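Local coordinates for protein Dot/Icm T4SS effector (Legionella pneumophila, PDB 6VVE) that acts as a secreted effector kinase that is switched on by the host's inositol hexakisphosphate and binds ADP in its nucleotide pocket, at residues T12-H17 against F26-Y31; V35-F40 against D47-W52; E126-G131 against I204-G209. One frame throughout, in Å; residues are numbered along the deposited sequence.

How the contacts relate
The three contacts follow one another along the chain without interleaving. Contact 1 pairs strands 12-13 and 26-30, and contact 2 pairs strands 34-41 and 44-53; together they make up one four-stranded antiparallel sheet, with their centres about 9 Å apart and strands 26-30 and 34-41 as neighbours in the middle. Both touch inositol hexakisphosphate. Contact 3 lies nearer the centre of the chain, about 15 Å from contact 2 and 20 Å from contact 1 between centres, and joins two loops at the ADP pocket. Met51 of contact 2 packs on Gly131 of contact 3, a direct link between the sheet that helps hold the activator and the loops beside the nucleotide.

Contact 1 (T12-H17 against F26-Y31); sequences TDLTPH and FKIYRY. With IHP (inositol hexakisphosphate), chain B.
The outer edge of a four-stranded antiparallel sheet forms where Thr12 and Arg30 face each other as a hydrogen-bonded pair, with Thr12 N to Arg30 O at 3.0 Å and Arg30 N to Thr12 O at 2.9 Å. Their side chains run alongside each other in the same direction, and a water is shared by Thr12 OG1 and Arg30 NE. Leu14 crosses the arginine at about a right angle and lays CD2 over one face of the guanidinium, 3.6 Å from NH1. The same NH1 gives a hydrogen bond of 2.9 Å to O36 of inositol hexakisphosphate. Leu14 N bonds to Ile28 O at 2.7 Å. At Asp13 an Asx turn begins: Asp13 OD1 accepts from both Thr15 N and Thr15 OG1, the latter at 2.6 Å. The threonine torsion (chi1 -52°) sets OG1 beside its own backbone N, where it can give its proton to Asp13 OD1 and accept from Ile28 N at 2.9 Å. A side-chain hydroxyl thus replaces a backbone carbonyl as partner of the neighbouring strand. The 3-10 segment 15-17, which starts with this threonine, ends at His17, whose ND1 donates to O25 of inositol hexakisphosphate at 2.7 Å, with O25 near the plane of the ring.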
loop_
_atom_site.group_PDB
_atom_site.type_symbol
_atom_site.label_atom_id
_atom_site.label_comp_id
_atom_site.label_asym_id
_atom_site.label_seq_id
_atom_site.Cartn_x
_atom_site.Cartn_y
_atom_site.Cartn_z
ATOM N N THR A 12 13.309 24.000 4.525
ATOM C CA THR A 12 12.133 24.859 4.609
ATOM C C THR A 12 10.998 24.084 5.273
ATOM O O THR A 12 10.609 23.007 4.802
ATOM C CB THR A 12 11.707 25.349 3.224
ATOM O OG1 THR A 12 12.831 25.922 2.548
ATOM C CG2 THR A 12 10.605 26.390 3.342
ATOM N N ASP A 13 10.449 24.645 6.344
ATOM C CA ASP A 13 9.387 23.994 7.109
ATOM C C ASP A 13 8.059 24.189 6.387
ATOM O O ASP A 13 7.540 25.309 6.319
ATOM C CB ASP A 13 9.341 24.565 8.524
ATOM C CG ASP A 13 8.393 23.816 9.430
ATOM O OD1 ASP A 13 7.508 23.091 8.919
ATOM O OD2 ASP A 13 8.521 23.966 10.667
ATOM N N LEU A 14 7.503 23.097 5.859
ATOM C CA LEU A 14 6.214 23.116 5.183
ATOM C C LEU A 14 5.086 22.573 6.058
ATOM O O LEU A 14 3.958 22.403 5.572
ATOM C CB LEU A 14 6.283 22.303 3.887
ATOM C CG LEU A 14 7.472 22.546 2.958
ATOM C CD1 LEU A 14 7.366 21.637 1.737
ATOM C CD2 LEU A 14 7.568 23.998 2.532
ATOM N N THR A 15 5.366 22.287 7.325
ATOM C CA THR A 15 4.392 21.605 8.169
ATOM C C THR A 15 3.022 22.273 8.178
ATOM O O THR A 15 2.017 21.548 8.085
ATOM C CB THR A 15 4.946 21.493 9.604
ATOM O OG1 THR A 15 6.261 20.915 9.579
ATOM C CG2 THR A 15 4.041 20.642 10.470
ATOM N N PRO A 16 2.899 23.598 8.275
ATOM C CA PRO A 16 1.556 24.203 8.329
ATOM C C PRO A 16 0.703 23.907 7.104
ATOM O O PRO A 16 -0.527 24.029 7.176
ATOM C CB PRO A 16 1.844 25.709 8.454
ATOM C CG PRO A 16 3.226 25.791 9.011
ATOM C CD PRO A 16 3.966 24.601 8.432
ATOM N N HIS A 17 1.309 23.528 5.987
ATOM C CA HIS A 17 0.570 23.207 4.778
ATOM C C HIS A 17 0.078 21.766 4.741
ATOM O O HIS A 17 -0.520 21.363 3.732
ATOM C CB HIS A 17 1.441 23.466 3.545
ATOM C CG HIS A 17 1.830 24.895 3.367
ATOM N ND1 HIS A 17 2.786 25.298 2.460
ATOM C CD2 HIS A 17 1.396 26.021 3.981
ATOM C CE1 HIS A 17 2.917 26.611 2.518
ATOM N NE2 HIS A 17 2.085 27.073 3.433
ATOM N N PHE A 26 5.685 15.298 14.328
ATOM C CA PHE A 26 6.047 15.220 12.922
ATOM C C PHE A 26 6.182 16.612 12.322
ATOM O O PHE A 26 5.431 17.530 12.674
ATOM C CB PHE A 26 5.005 14.424 12.116
ATOM C CG PHE A 26 4.826 13.009 12.576
ATOM C CD1 PHE A 26 5.684 12.012 12.137
ATOM C CD2 PHE A 26 3.799 12.668 13.439
ATOM C CE1 PHE A 26 5.525 10.707 12.548
ATOM C CE2 PHE A 26 3.634 11.357 13.860
ATOM C CZ PHE A 26 4.495 10.376 13.410
ATOM N N LYS A 27 7.140 16.751 11.399
ATOM C CA LYS A 27 7.363 17.988 10.663
ATOM C C LYS A 27 7.628 17.639 9.206
ATOM O O LYS A 27 8.161 16.565 8.902
ATOM C CB LYS A 27 8.541 18.790 11.223
ATOM C CG LYS A 27 8.348 19.299 12.643
ATOM C CD LYS A 27 7.368 20.467 12.696
ATOM C CE LYS A 27 7.193 20.965 14.128
ATOM N NZ LYS A 27 6.212 22.082 14.227
ATOM N N ILE A 28 7.283 18.565 8.313
ATOM C CA ILE A 28 7.515 18.416 6.882
ATOM C C ILE A 28 8.541 19.458 6.456
ATOM O O ILE A 28 8.370 20.656 6.734
ATOM C CB ILE A 28 6.217 18.578 6.072
ATOM C CG1 ILE A 28 5.141 17.618 6.575
ATOM C CG2 ILE A 28 6.495 18.358 4.592
ATOM C CD1 ILE A 28 5.497 16.158 6.441
ATOM N N TYR A 29 9.603 19.005 5.783
ATOM C CA TYR A 29 10.679 19.880 5.349
ATOM C C TYR A 29 10.988 19.640 3.879
ATOM O O TYR A 29 10.993 18.492 3.415
ATOM C CB TYR A 29 11.965 19.656 6.161
ATOM C CG TYR A 29 11.836 19.912 7.640
ATOM C CD1 TYR A 29 11.850 21.209 8.140
ATOM C CD2 TYR A 29 11.717 18.862 8.542
ATOM C CE1 TYR A 29 11.746 21.451 9.502
ATOM C CE2 TYR A 29 11.613 19.093 9.898
ATOM C CZ TYR A 29 11.626 20.390 10.373
ATOM O OH TYR A 29 11.512 20.616 11.724
ATOM N N ARG A 30 11.259 20.728 3.158
ATOM C CA ARG A 30 11.827 20.668 1.818
ATOM C C ARG A 30 13.327 20.910 1.933
ATOM O O ARG A 30 13.754 21.974 2.397
ATOM C CB ARG A 30 11.180 21.696 0.891
ATOM C CG ARG A 30 11.555 21.503 -0.580
ATOM C CD ARG A 30 10.875 22.531 -1.500
ATOM N NE ARG A 30 10.765 23.847 -0.881
ATOM C CZ ARG A 30 9.616 24.465 -0.614
ATOM N NH1 ARG A 30 8.458 23.914 -0.932
ATOM N NH2 ARG A 30 9.634 25.657 -0.040
ATOM N N TYR A 31 14.123 19.926 1.520
ATOM C CA TYR A 31 15.576 20.011 1.610
ATOM C C TYR A 31 16.188 19.496 0.318
ATOM O O TYR A 31 16.045 18.317 -0.012
ATOM C CB TYR A 31 16.098 19.214 2.815
ATOM C CG TYR A 31 17.598 18.998 2.808
ATOM C CD1 TYR A 31 18.472 20.042 3.088
ATOM C CD2 TYR A 31 18.138 17.751 2.526
ATOM C CE1 TYR A 31 19.842 19.848 3.083
ATOM C CE2 TYR A 31 19.504 17.547 2.520
ATOM C CZ TYR A 31 20.352 18.600 2.801
ATOM O OH TYR A 31 21.712 18.401 2.796
HETATM C C1 IHP B . 5.720 23.660 -5.502
HETATM C C2 IHP B . 5.690 25.167 -5.810
HETATM C C3 IHP B . 4.655 25.893 -4.947
HETATM C C4 IHP B . 4.921 25.648 -3.456
HETATM C C5 IHP B . 4.830 24.141 -3.148
HETATM C C6 IHP B . 5.799 23.330 -4.005
HETATM O O11 IHP B . 6.863 23.094 -6.116
HETATM P P1 IHP B . 6.660 22.134 -7.423
HETATM O O21 IHP B . 7.535 20.913 -7.287
HETATM O O31 IHP B . 5.210 21.732 -7.548
HETATM O O41 IHP B . 7.068 22.908 -8.675
HETATM O O12 IHP B . 5.361 25.318 -7.170
HETATM P P2 IHP B . 6.327 26.261 -8.120
HETATM O O22 IHP B . 7.567 26.653 -7.359
HETATM O O32 IHP B . 6.717 25.480 -9.343
HETATM O O42 IHP B . 5.562 27.497 -8.515
HETATM O O13 IHP B . 3.393 25.376 -5.259
HETATM P P3 IHP B . 2.116 26.383 -5.482
HETATM O O23 IHP B . 2.602 27.817 -5.600
HETATM O O33 IHP B . 1.397 25.973 -6.762
HETATM O O43 IHP B . 1.153 26.268 -4.320
HETATM O O14 IHP B . 3.982 26.337 -2.690
HETATM P P4 IHP B . 4.551 27.265 -1.452
HETATM O O24 IHP B . 5.445 28.351 -1.989
HETATM O O34 IHP B . 5.368 26.388 -0.518
HETATM O O44 IHP B . 3.394 27.883 -0.706
HETATM O O15 IHP B . 5.141 23.928 -1.805
HETATM P P5 IHP B . 3.958 23.431 -0.786
HETATM O O25 IHP B . 4.206 24.015 0.590
HETATM O O35 IHP B . 2.612 23.888 -1.281
HETATM O O45 IHP B . 3.981 21.920 -0.717
HETATM O O16 IHP B . 5.497 21.958 -3.855
HETATM P P6 IHP B . 6.558 20.980 -3.058
HETATM O O26 IHP B . 6.838 19.746 -3.888
HETATM O O36 IHP B . 7.848 21.721 -2.804
HETATM O O46 IHP B . 5.936 20.585 -1.734
HETATM O O HOH W 1 12.656 26.034 -0.059
HETATM O O HOH W 2 10.698 22.865 12.346
#

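Contact 2 (V35-F40 against D47-W52); sequences VYAVRF and DYVLMW. With IHP (inositol hexakisphosphate), chain B.
Val35 sits against the indole of Trp52, its CB over the face of the five-membered ring, 3.9 Å from the centroid and 20° off the normal. The two valine methyls straddle this point: CG2 comes within 3.4 Å of Trp52 NE1, while CG1 lies by CZ2. Trp52 CG stands between its own backbone N and carbonyl carbon (chi1 60°), a torsion that brings the indole back beside the valine and turns NE1 toward inositol hexakisphosphate, to whose O26 it donates at 2.8 Å. Tyr144 meets the same indole edge-to-face.

The strands are the two arms of a beta hairpin, and a classic bulge interrupts their register, with both Met51 and Trp52 opposite Val35. Val35 O takes Met51 N at 2.8 Å, and Val35 N bonds to Trp52 O. Beyond the bulge, Ala37 and Val49 form a regular hydrogen-bonded pair. Ala37, with only a methyl, lets Val49 CG2 come to 3.7 Å of its CB and the selenium of Met51, a selenomethionine whose chain bends twice, to 4.1 Å. On the opposite face, Tyr36 and Tyr48 run alongside each other, with ring planes 82° apart and CD2 of one 3.7 Å from CD2 of the other. Val38 CG2 fits against Tyr48 CB. Helix 102-121 backs the face of Ala37 and Val49, where Phe117 touches Val49, and helix 5-8 covers the tyrosine face through Ile8.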
loop_
_atom_site.group_PDB
_atom_site.type_symbol
_atom_site.label_atom_id
_atom_site.label_comp_id
_atom_site.label_asym_id
_atom_site.label_seq_id
_atom_site.Cartn_x
_atom_site.Cartn_y
_atom_site.Cartn_z
ATOM N N VAL A 35 11.062 16.624 -0.480
ATOM C CA VAL A 35 10.153 16.869 0.636
ATOM C C VAL A 35 10.174 15.648 1.546
ATOM O O VAL A 35 9.853 14.533 1.110
ATOM C CB VAL A 35 8.731 17.168 0.141
ATOM C CG1 VAL A 35 7.751 17.190 1.304
ATOM C CG2 VAL A 35 8.699 18.494 -0.607
ATOM N N TYR A 36 10.560 15.860 2.800
ATOM C CA TYR A 36 10.693 14.808 3.790
ATOM C C TYR A 36 9.663 14.983 4.903
ATOM O O TYR A 36 9.190 16.093 5.183
ATOM C CB TYR A 36 12.087 14.804 4.428
ATOM C CG TYR A 36 13.242 14.621 3.476
ATOM C CD1 TYR A 36 13.807 15.709 2.821
ATOM C CD2 TYR A 36 13.789 13.364 3.252
ATOM C CE1 TYR A 36 14.861 15.544 1.959
ATOM C CE2 TYR A 36 14.852 13.193 2.387
ATOM C CZ TYR A 36 15.382 14.280 1.744
ATOM O OH TYR A 36 16.443 14.118 0.882
ATOM N N ALA A 37 9.334 13.864 5.550
ATOM C CA ALA A 37 8.600 13.862 6.811
ATOM C C ALA A 37 9.545 13.394 7.909
ATOM O O ALA A 37 10.164 12.331 7.783
ATOM C CB ALA A 37 7.370 12.961 6.731
ATOM N N VAL A 38 9.669 14.191 8.971
ATOM C CA VAL A 38 10.589 13.920 10.068
ATOM C C VAL A 38 9.782 13.678 11.335
ATOM O O VAL A 38 8.905 14.480 11.679
ATOM C CB VAL A 38 11.574 15.088 10.277
ATOM C CG1 VAL A 38 12.456 14.831 11.496
ATOM C CG2 VAL A 38 12.427 15.299 9.037
ATOM N N ARG A 39 10.078 12.575 12.027
ATOM C CA ARG A 39 9.423 12.257 13.287
ATOM C C ARG A 39 10.363 12.541 14.448
ATOM O O ARG A 39 11.591 12.501 14.307
ATOM C CB ARG A 39 8.968 10.799 13.324
ATOM C CG ARG A 39 10.082 9.772 13.310
ATOM C CD ARG A 39 9.522 8.355 13.414
ATOM N NE ARG A 39 10.568 7.349 13.595
ATOM C CZ ARG A 39 11.066 6.992 14.772
ATOM N NH1 ARG A 39 10.614 7.552 15.885
ATOM N NH2 ARG A 39 12.018 6.071 14.840
ATOM N N PHE A 40 9.771 12.834 15.605
ATOM C CA PHE A 40 10.508 13.263 16.785
ATOM C C PHE A 40 10.198 12.360 17.968
ATOM O O PHE A 40 9.082 11.853 18.102
ATOM C CB PHE A 40 10.156 14.714 17.159
ATOM C CG PHE A 40 10.579 15.726 16.135
ATOM C CD1 PHE A 40 9.911 15.834 14.923
ATOM C CD2 PHE A 40 11.648 16.575 16.383
ATOM C CE1 PHE A 40 10.297 16.754 13.983
ATOM C CE2 PHE A 40 12.041 17.509 15.438
ATOM C CZ PHE A 40 11.367 17.598 14.238
ATOM N N ASP A 47 14.131 10.339 12.963
ATOM C CA ASP A 47 14.228 9.690 11.662
ATOM C C ASP A 47 13.412 10.480 10.652
ATOM O O ASP A 47 12.628 11.363 11.012
ATOM C CB ASP A 47 13.754 8.231 11.743
ATOM C CG ASP A 47 14.321 7.371 10.646
ATOM O OD1 ASP A 47 15.088 7.896 9.803
ATOM O OD2 ASP A 47 13.999 6.165 10.636
ATOM N N TYR A 48 13.597 10.130 9.377
ATOM C CA TYR A 48 12.927 10.810 8.278
ATOM C C TYR A 48 12.528 9.806 7.204
ATOM O O TYR A 48 13.042 8.685 7.140
ATOM C CB TYR A 48 13.832 11.891 7.660
ATOM C CG TYR A 48 15.094 11.327 7.052
ATOM C CD1 TYR A 48 16.239 11.145 7.822
ATOM C CD2 TYR A 48 15.141 10.964 5.711
ATOM C CE1 TYR A 48 17.392 10.623 7.272
ATOM C CE2 TYR A 48 16.292 10.442 5.151
ATOM C CZ TYR A 48 17.415 10.272 5.935
ATOM O OH TYR A 48 18.562 9.751 5.382
ATOM N N VAL A 49 11.592 10.226 6.359
ATOM C CA VAL A 49 11.207 9.482 5.169
ATOM C C VAL A 49 11.053 10.463 4.014
ATOM O O VAL A 49 10.666 11.619 4.202
ATOM C CB VAL A 49 9.899 8.688 5.363
ATOM C CG1 VAL A 49 10.099 7.590 6.405
ATOM C CG2 VAL A 49 8.756 9.627 5.745
ATOM N N LEU A 50 11.358 9.994 2.809
ATOM C CA LEU A 50 11.211 10.797 1.601
ATOM C C LEU A 50 9.773 10.690 1.109
ATOM O O LEU A 50 9.216 9.583 1.024
ATOM C CB LEU A 50 12.190 10.325 0.530
ATOM C CG LEU A 50 12.013 10.853 -0.890
ATOM C CD1 LEU A 50 11.977 12.376 -0.946
ATOM C CD2 LEU A 50 13.147 10.316 -1.777
HETATM N N MSE A 51 9.173 11.837 0.793
HETATM C CA MSE A 51 7.794 11.858 0.297
HETATM C C MSE A 51 7.730 12.041 -1.227
HETATM O O MSE A 51 7.070 11.262 -1.906
HETATM C CB MSE A 51 6.996 12.964 0.993
HETATM C CG MSE A 51 6.938 12.853 2.519
HETATM SE SE MSE A 51 6.184 11.178 3.213
HETATM C CE MSE A 51 4.509 11.124 2.245
ATOM N N TRP A 52 8.413 13.053 -1.759
ATOM C CA TRP A 52 8.449 13.273 -3.201
ATOM C C TRP A 52 9.542 14.284 -3.529
ATOM O O TRP A 52 10.120 14.918 -2.638
ATOM C CB TRP A 52 7.092 13.754 -3.736
ATOM C CG TRP A 52 6.614 15.053 -3.148
ATOM C CD1 TRP A 52 7.037 16.312 -3.476
ATOM C CD2 TRP A 52 5.611 15.217 -2.137
ATOM N NE1 TRP A 52 6.363 17.246 -2.722
ATOM C CE2 TRP A 52 5.484 16.599 -1.892
ATOM C CE3 TRP A 52 4.814 14.325 -1.404
ATOM C CZ2 TRP A 52 4.594 17.111 -0.951
ATOM C CZ3 TRP A 52 3.927 14.833 -0.476
ATOM C CH2 TRP A 52 3.824 16.216 -0.258
HETATM C C1 IHP B . 5.720 23.660 -5.502
HETATM C C2 IHP B . 5.690 25.167 -5.810
HETATM C C3 IHP B . 4.655 25.893 -4.947
HETATM C C4 IHP B . 4.921 25.648 -3.456
HETATM C C5 IHP B . 4.830 24.141 -3.148
HETATM C C6 IHP B . 5.799 23.330 -4.005
HETATM O O11 IHP B . 6.863 23.094 -6.116
HETATM P P1 IHP B . 6.660 22.134 -7.423
HETATM O O21 IHP B . 7.535 20.913 -7.287
HETATM O O31 IHP B . 5.210 21.732 -7.548
HETATM O O41 IHP B . 7.068 22.908 -8.675
HETATM O O12 IHP B . 5.361 25.318 -7.170
HETATM P P2 IHP B . 6.327 26.261 -8.120
HETATM O O22 IHP B . 7.567 26.653 -7.359
HETATM O O32 IHP B . 6.717 25.480 -9.343
HETATM O O42 IHP B . 5.562 27.497 -8.515
HETATM O O13 IHP B . 3.393 25.376 -5.259
HETATM P P3 IHP B . 2.116 26.383 -5.482
HETATM O O23 IHP B . 2.602 27.817 -5.600
HETATM O O33 IHP B . 1.397 25.973 -6.762
HETATM O O43 IHP B . 1.153 26.268 -4.320
HETATM O O14 IHP B . 3.982 26.337 -2.690
HETATM P P4 IHP B . 4.551 27.265 -1.452
HETATM O O24 IHP B . 5.445 28.351 -1.989
HETATM O O34 IHP B . 5.368 26.388 -0.518
HETATM O O44 IHP B . 3.394 27.883 -0.706
HETATM O O15 IHP B . 5.141 23.928 -1.805
HETATM P P5 IHP B . 3.958 23.431 -0.786
HETATM O O25 IHP B . 4.206 24.015 0.590
HETATM O O35 IHP B . 2.612 23.888 -1.281
HETATM O O45 IHP B . 3.981 21.920 -0.717
HETATM O O16 IHP B . 5.497 21.958 -3.855
HETATM P P6 IHP B . 6.558 20.980 -3.058
HETATM O O26 IHP B . 6.838 19.746 -3.888
HETATM O O36 IHP B . 7.848 21.721 -2.804
HETATM O O46 IHP B . 5.936 20.585 -1.734
#

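Contact 3 (E126-G131 against I204-G209); sequences EHFVLG and IDLDGG. With ADP (adenosine-5'-diphosphate), chain C.
One water holds Val129 and Leu206 together, donating to Val129 O at 2.7 Å and accepting from Leu206 N at 2.9 Å. It joins two backbones that do not pair directly here, and beside it the contact is carried by hydrocarbon. Leu206 points its CB toward the other loop and divides its side chain between two neighbours. Its CB meets Leu130 CD2 at 3.8 Å. Its CD1, carried forward by a nearly extended end (chi2 170°), reaches Phe128 CB at 3.9 Å and lies at the edge of the phenyl ring, close to the ring plane. Val129 and Ile204 flank one another, both heading for the base, and touch through their CG2 methyls at 3.9 Å. Ile204 CG1 stands between the backbone N and the carbonyl carbon (chi1 56°), which leaves CG2 for the valine and sends CD1 to the adenine of ADP, 3.6 Å from C8. Val129 CG1 approaches the same base near N6.

Asp205-Leu206-Asp207 probably corresponds to the DFG motif of protein kinases, with Asp207 in place of the glycine. Asp205 turns away from the contact, toward the ADP phosphates. A type I turn from Leu206 to Gly209 follows, closed by Gly209 N to Leu206 O at 2.8 Å. His179, Leu206 and Leu130 are in contact in turn, and Leu130 packs on Ile112 and Gln116 of helix 102-121, which tentatively recalls part of the regulatory spine. Between these two loops, apolar fit and one bridging water do the joining; polar bonds to other parts, such as the salt bridge of Asp207 with Lys94, also hold 204-209. Because Ile204 and Val129 touch both each other and the base, the adenine rests partly on that same packing.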
loop_
_atom_site.group_PDB
_atom_site.type_symbol
_atom_site.label_atom_id
_atom_site.label_comp_id
_atom_site.label_asym_id
_atom_site.label_seq_id
_atom_site.Cartn_x
_atom_site.Cartn_y
_atom_site.Cartn_z
ATOM N N GLU A 126 9.165 1.318 -1.660
ATOM C CA GLU A 126 9.189 1.529 -3.103
ATOM C C GLU A 126 7.968 0.947 -3.809
ATOM O O GLU A 126 7.666 1.362 -4.930
ATOM C CB GLU A 126 10.468 0.916 -3.696
ATOM C CG GLU A 126 10.606 -0.589 -3.455
ATOM C CD GLU A 126 11.604 -0.929 -2.360
ATOM O OE1 GLU A 126 11.655 -0.204 -1.339
ATOM O OE2 GLU A 126 12.345 -1.922 -2.530
ATOM N N HIS A 127 7.271 -0.001 -3.192
ATOM C CA HIS A 127 6.149 -0.690 -3.824
ATOM C C HIS A 127 4.816 0.015 -3.617
ATOM O O HIS A 127 3.803 -0.426 -4.170
ATOM C CB HIS A 127 6.044 -2.121 -3.291
ATOM C CG HIS A 127 7.171 -3.014 -3.722
ATOM N ND1 HIS A 127 7.250 -3.556 -4.990
ATOM C CD2 HIS A 127 8.255 -3.472 -3.051
ATOM C CE1 HIS A 127 8.337 -4.299 -5.083
ATOM N NE2 HIS A 127 8.968 -4.262 -3.921
ATOM N N PHE A 128 4.782 1.089 -2.842
ATOM C CA PHE A 128 3.550 1.792 -2.523
ATOM C C PHE A 128 3.750 3.284 -2.752
ATOM O O PHE A 128 4.804 3.838 -2.425
ATOM C CB PHE A 128 3.128 1.530 -1.072
ATOM C CG PHE A 128 3.034 0.072 -0.726
ATOM C CD1 PHE A 128 4.167 -0.633 -0.333
ATOM C CD2 PHE A 128 1.828 -0.601 -0.805
ATOM C CE1 PHE A 128 4.087 -1.982 -0.024
ATOM C CE2 PHE A 128 1.746 -1.947 -0.498
ATOM C CZ PHE A 128 2.882 -2.639 -0.106
ATOM N N VAL A 129 2.743 3.938 -3.318
ATOM C CA VAL A 129 2.831 5.358 -3.686
ATOM C C VAL A 129 1.971 6.096 -2.661
ATOM O O VAL A 129 0.785 6.339 -2.850
ATOM C CB VAL A 129 2.388 5.620 -5.112
ATOM C CG1 VAL A 129 2.402 7.116 -5.396
ATOM C CG2 VAL A 129 3.269 4.879 -6.091
ATOM N N LEU A 130 2.610 6.543 -1.575
ATOM C CA LEU A 130 1.935 7.367 -0.583
ATOM C C LEU A 130 2.216 8.847 -0.858
ATOM O O LEU A 130 3.041 9.208 -1.709
ATOM C CB LEU A 130 2.375 6.985 0.829
ATOM C CG LEU A 130 1.871 5.626 1.321
ATOM C CD1 LEU A 130 2.481 5.265 2.676
ATOM C CD2 LEU A 130 0.353 5.631 1.417
ATOM N N GLY A 131 1.520 9.703 -0.120
ATOM C CA GLY A 131 1.620 11.132 -0.342
ATOM C C GLY A 131 0.937 11.872 0.780
ATOM O O GLY A 131 0.620 11.291 1.816
ATOM N N ILE A 204 -1.106 2.120 -6.416
ATOM C CA ILE A 204 -1.531 3.501 -6.227
ATOM C C ILE A 204 -2.918 3.523 -5.600
ATOM O O ILE A 204 -3.413 2.498 -5.119
ATOM C CB ILE A 204 -1.515 4.258 -7.567
ATOM C CG1 ILE A 204 -2.381 3.535 -8.601
ATOM C CG2 ILE A 204 -0.089 4.394 -8.072
ATOM C CD1 ILE A 204 -2.574 4.305 -9.906
ATOM N N ASP A 205 -3.562 4.691 -5.616
ATOM C CA ASP A 205 -4.898 4.869 -5.040
ATOM C C ASP A 205 -4.864 4.678 -3.527
ATOM O O ASP A 205 -5.756 4.053 -2.947
ATOM C CB ASP A 205 -5.907 3.919 -5.684
ATOM C CG ASP A 205 -7.349 4.338 -5.438
ATOM O OD1 ASP A 205 -7.589 5.513 -5.096
ATOM O OD2 ASP A 205 -8.249 3.487 -5.580
ATOM N N LEU A 206 -3.824 5.222 -2.885
ATOM C CA LEU A 206 -3.655 5.142 -1.437
ATOM C C LEU A 206 -3.825 6.494 -0.750
ATOM O O LEU A 206 -3.274 6.703 0.341
ATOM C CB LEU A 206 -2.282 4.551 -1.112
ATOM C CG LEU A 206 -2.049 3.080 -1.435
ATOM C CD1 LEU A 206 -0.578 2.720 -1.288
ATOM C CD2 LEU A 206 -2.899 2.189 -0.546
ATOM N N ASP A 207 -4.570 7.419 -1.359
ATOM C CA ASP A 207 -4.660 8.765 -0.802
ATOM C C ASP A 207 -5.439 8.803 0.510
ATOM O O ASP A 207 -5.438 9.833 1.184
ATOM C CB ASP A 207 -5.297 9.718 -1.814
ATOM C CG ASP A 207 -6.583 9.166 -2.413
ATOM O OD1 ASP A 207 -6.523 8.129 -3.125
ATOM O OD2 ASP A 207 -7.642 9.770 -2.170
ATOM N N GLY A 208 -6.120 7.726 0.879
ATOM C CA GLY A 208 -6.687 7.588 2.199
ATOM C C GLY A 208 -5.814 6.829 3.174
ATOM O O GLY A 208 -6.251 6.569 4.301
ATOM N N GLY A 209 -4.602 6.463 2.781
ATOM C CA GLY A 209 -3.775 5.603 3.597
ATOM C C GLY A 209 -4.259 4.163 3.553
ATOM O O GLY A 209 -5.255 3.817 2.914
HETATM P PB ADP C . -8.861 4.939 -9.031
HETATM O O1B ADP C . -8.716 3.435 -8.902
HETATM O O2B ADP C . -9.113 5.400 -10.443
HETATM O O3B ADP C . -9.765 5.578 -7.991
HETATM P PA ADP C . -6.928 7.019 -8.906
HETATM O O1A ADP C . -5.938 7.325 -7.813
HETATM O O2A ADP C . -8.153 7.880 -9.064
HETATM O O3A ADP C . -7.385 5.493 -8.671
HETATM O "O5'" ADP C . -6.112 7.030 -10.283
HETATM C "C5'" ADP C . -6.759 7.136 -11.540
HETATM C "C4'" ADP C . -5.730 7.090 -12.639
HETATM O "O4'" ADP C . -4.790 8.178 -12.536
HETATM C "C3'" ADP C . -4.895 5.787 -12.641
HETATM O "O3'" ADP C . -5.468 4.755 -13.397
HETATM C "C2'" ADP C . -3.545 6.257 -13.226
HETATM O "O2'" ADP C . -3.530 6.077 -14.629
HETATM C "C1'" ADP C . -3.463 7.753 -12.871
HETATM N N9 ADP C . -2.551 7.891 -11.717
HETATM C C8 ADP C . -2.926 7.847 -10.421
HETATM N N7 ADP C . -1.849 7.991 -9.605
HETATM C C5 ADP C . -0.770 8.130 -10.394
HETATM C C6 ADP C . 0.677 8.322 -10.180
HETATM N N6 ADP C . 1.168 8.402 -8.929
HETATM N N1 ADP C . 1.479 8.422 -11.269
HETATM C C2 ADP C . 0.986 8.345 -12.528
HETATM N N3 ADP C . -0.323 8.171 -12.785
HETATM C C4 ADP C . -1.233 8.063 -11.784
HETATM O O HOH W 3 -1.507 6.488 -4.191
#